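Local coordinates for xylulose kinase (Escherichia coli, PDB 2ITM), which phosphorylates D-xylulose to D-xylulose 5-phosphate with ATP, and 1-deoxy-D-xylulose less efficiently, as a homodimeric member of the FGGY kinase family, at residues A74-G79 / I94-G99. Residues are numbered along the deposited sequence; the frame is centred on the assembly and turned at random.
Sequences AGQMHG and ILWNDG. With XUL (D-xylulose), chain C.
Trp96 and Gln76 both hold CG between the backbone N and the carbonyl carbon (chi1 64° and 63°); these turns set the indole beside the sugar and, with the Gln76 chain extended beyond CG, carry its amide to the indole edge. There Gln76 OE1 lies in the ring plane, 3.6 Å from Trp96 CD1, with amide and indole planes 79° apart; the same oxygen rests against the CD2 methyl of Leu95. No direct hydrogen bond links 74-79 to 94-99. A water does so instead, donating to Gln76 OE1 (2.6 Å) and to Met77 O (2.7 Å) while accepting from Trp96 N (3.0 Å). Met77 O also abuts Trp96 CB, and Gly79 CA makes a CA-H...O contact with Ile94 O. Lys131 bonds both His78 O and Ile94 O.

D-xylulose lies between the loop that follows strand 70-75 and the indole. Gln76, Met77, His78 and Trp96 line its pocket within the N-terminal domain of this FGGY kinase, Met77 and His78 as substrate-binding residues. XUL O4 sits over one indole face, offset toward the rim and nearest CE3, with Asn97 CB on the opposite face. Met77 N donates to XUL O5 (2.8 Å) and His78 NE2 meets XUL O1 (3.1 Å), both bonds nearly straight. His78 ND1 is bonded to Gly173 O; Trp96 NE1 is anchored on Thr9. With an alanine in place of Trp96, XUL O4 would probably lose the indole face beneath it and Thr9 its NE1 partner, opening a gap beside Gln76. Asp233, the inferred proton acceptor, also bonds the sugar and touches Met77. Backbone N-H and imidazole thus fix O5 and O1 by hydrogen bonds, whereas the indole offers O4 a flat wall, consistent with holding the O5 to be phosphorylated in a defined place.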
# COMPACT_ATOMS: atom_id res chain seq x y z
N ALA A 74 -21.59 -21.34 -28.10
CA ALA A 74 -20.29 -20.77 -27.79
C ALA A 74 -19.80 -21.27 -26.44
O ALA A 74 -20.57 -21.85 -25.68
CB ALA A 74 -20.36 -19.26 -27.76
N GLY A 75 -18.53 -21.06 -26.15
CA GLY A 75 -17.87 -21.73 -25.05
C GLY A 75 -16.58 -21.11 -24.55
O GLY A 75 -15.82 -20.53 -25.31
N GLN A 76 -16.36 -21.25 -23.26
CA GLN A 76 -15.05 -21.12 -22.67
C GLN A 76 -13.99 -21.82 -23.51
O GLN A 76 -14.13 -22.97 -23.86
CB GLN A 76 -15.04 -21.62 -21.22
CG GLN A 76 -15.36 -23.09 -21.07
CD GLN A 76 -14.99 -23.66 -19.71
OE1 GLN A 76 -13.83 -23.74 -19.36
NE2 GLN A 76 -16.00 -24.06 -18.96
N MET A 77 -12.94 -21.09 -23.84
CA MET A 77 -11.97 -21.53 -24.81
C MET A 77 -10.94 -22.48 -24.16
O MET A 77 -10.82 -22.52 -22.96
CB MET A 77 -11.28 -20.33 -25.45
CG MET A 77 -12.24 -19.30 -26.05
SD MET A 77 -11.46 -17.77 -26.53
CE MET A 77 -10.56 -18.32 -27.93
N HIS A 78 -10.22 -23.22 -24.99
CA HIS A 78 -8.97 -23.86 -24.58
C HIS A 78 -9.05 -25.04 -23.61
O HIS A 78 -8.03 -25.58 -23.23
CB HIS A 78 -8.10 -22.89 -23.80
CG HIS A 78 -7.85 -21.60 -24.50
ND1 HIS A 78 -7.29 -21.53 -25.76
CD2 HIS A 78 -8.07 -20.32 -24.12
CE1 HIS A 78 -7.18 -20.27 -26.11
NE2 HIS A 78 -7.65 -19.52 -25.14
N GLY A 79 -10.26 -25.41 -23.20
CA GLY A 79 -10.46 -26.51 -22.28
C GLY A 79 -10.16 -27.82 -22.98
O GLY A 79 -10.61 -28.06 -24.08
N ILE A 94 -9.45 -30.06 -18.27
CA ILE A 94 -8.46 -29.10 -17.81
C ILE A 94 -8.69 -27.73 -18.44
O ILE A 94 -8.46 -27.56 -19.63
CB ILE A 94 -7.06 -29.60 -18.16
CG1 ILE A 94 -6.81 -30.98 -17.58
CG2 ILE A 94 -6.01 -28.61 -17.73
CD1 ILE A 94 -5.58 -31.57 -18.06
N LEU A 95 -9.12 -26.77 -17.64
CA LEU A 95 -9.66 -25.53 -18.16
C LEU A 95 -8.63 -24.47 -18.58
O LEU A 95 -7.44 -24.61 -18.35
CB LEU A 95 -10.66 -24.92 -17.19
CG LEU A 95 -11.70 -25.84 -16.59
CD1 LEU A 95 -12.66 -25.02 -15.77
CD2 LEU A 95 -12.40 -26.61 -17.68
N TRP A 96 -9.13 -23.40 -19.19
CA TRP A 96 -8.31 -22.29 -19.64
C TRP A 96 -7.54 -21.64 -18.51
O TRP A 96 -6.44 -21.18 -18.71
CB TRP A 96 -9.19 -21.24 -20.33
CG TRP A 96 -10.16 -20.64 -19.40
CD1 TRP A 96 -11.35 -21.14 -19.06
CD2 TRP A 96 -9.99 -19.44 -18.66
NE1 TRP A 96 -11.97 -20.33 -18.15
CE2 TRP A 96 -11.15 -19.27 -17.88
CE3 TRP A 96 -8.98 -18.48 -18.56
CZ2 TRP A 96 -11.32 -18.20 -17.03
CZ3 TRP A 96 -9.16 -17.42 -17.73
CH2 TRP A 96 -10.32 -17.28 -16.98
N ASN A 97 -8.13 -21.61 -17.32
CA ASN A 97 -7.49 -21.00 -16.17
C ASN A 97 -6.70 -21.97 -15.28
O ASN A 97 -6.30 -21.64 -14.17
CB ASN A 97 -8.50 -20.21 -15.35
CG ASN A 97 -9.68 -21.04 -14.90
OD1 ASN A 97 -10.48 -20.60 -14.09
ND2 ASN A 97 -9.81 -22.22 -15.44
N ASP A 98 -6.47 -23.16 -15.81
CA ASP A 98 -5.52 -24.11 -15.24
C ASP A 98 -4.09 -23.69 -15.57
O ASP A 98 -3.78 -23.34 -16.69
CB ASP A 98 -5.81 -25.50 -15.79
CG ASP A 98 -5.17 -26.61 -14.99
OD1 ASP A 98 -4.00 -26.93 -15.24
OD2 ASP A 98 -5.78 -27.25 -14.12
N GLY A 99 -3.21 -23.76 -14.57
CA GLY A 99 -1.83 -23.38 -14.74
C GLY A 99 -0.81 -24.44 -14.42
O GLY A 99 0.30 -24.12 -14.02
C1 XUL C . -8.12 -16.57 -23.66
C2 XUL C . -9.39 -15.87 -23.20
C3 XUL C . -10.68 -16.60 -23.32
C4 XUL C . -11.14 -16.83 -21.90
C5 XUL C . -12.21 -17.90 -21.80
O1 XUL C . -7.93 -16.43 -25.04
O2 XUL C . -9.30 -14.88 -22.21
O3 XUL C . -10.37 -17.85 -23.87
O4 XUL C . -9.98 -17.24 -21.22
O5 XUL C . -12.45 -18.43 -23.06
O HOH W 1 -11.69 -23.87 -20.77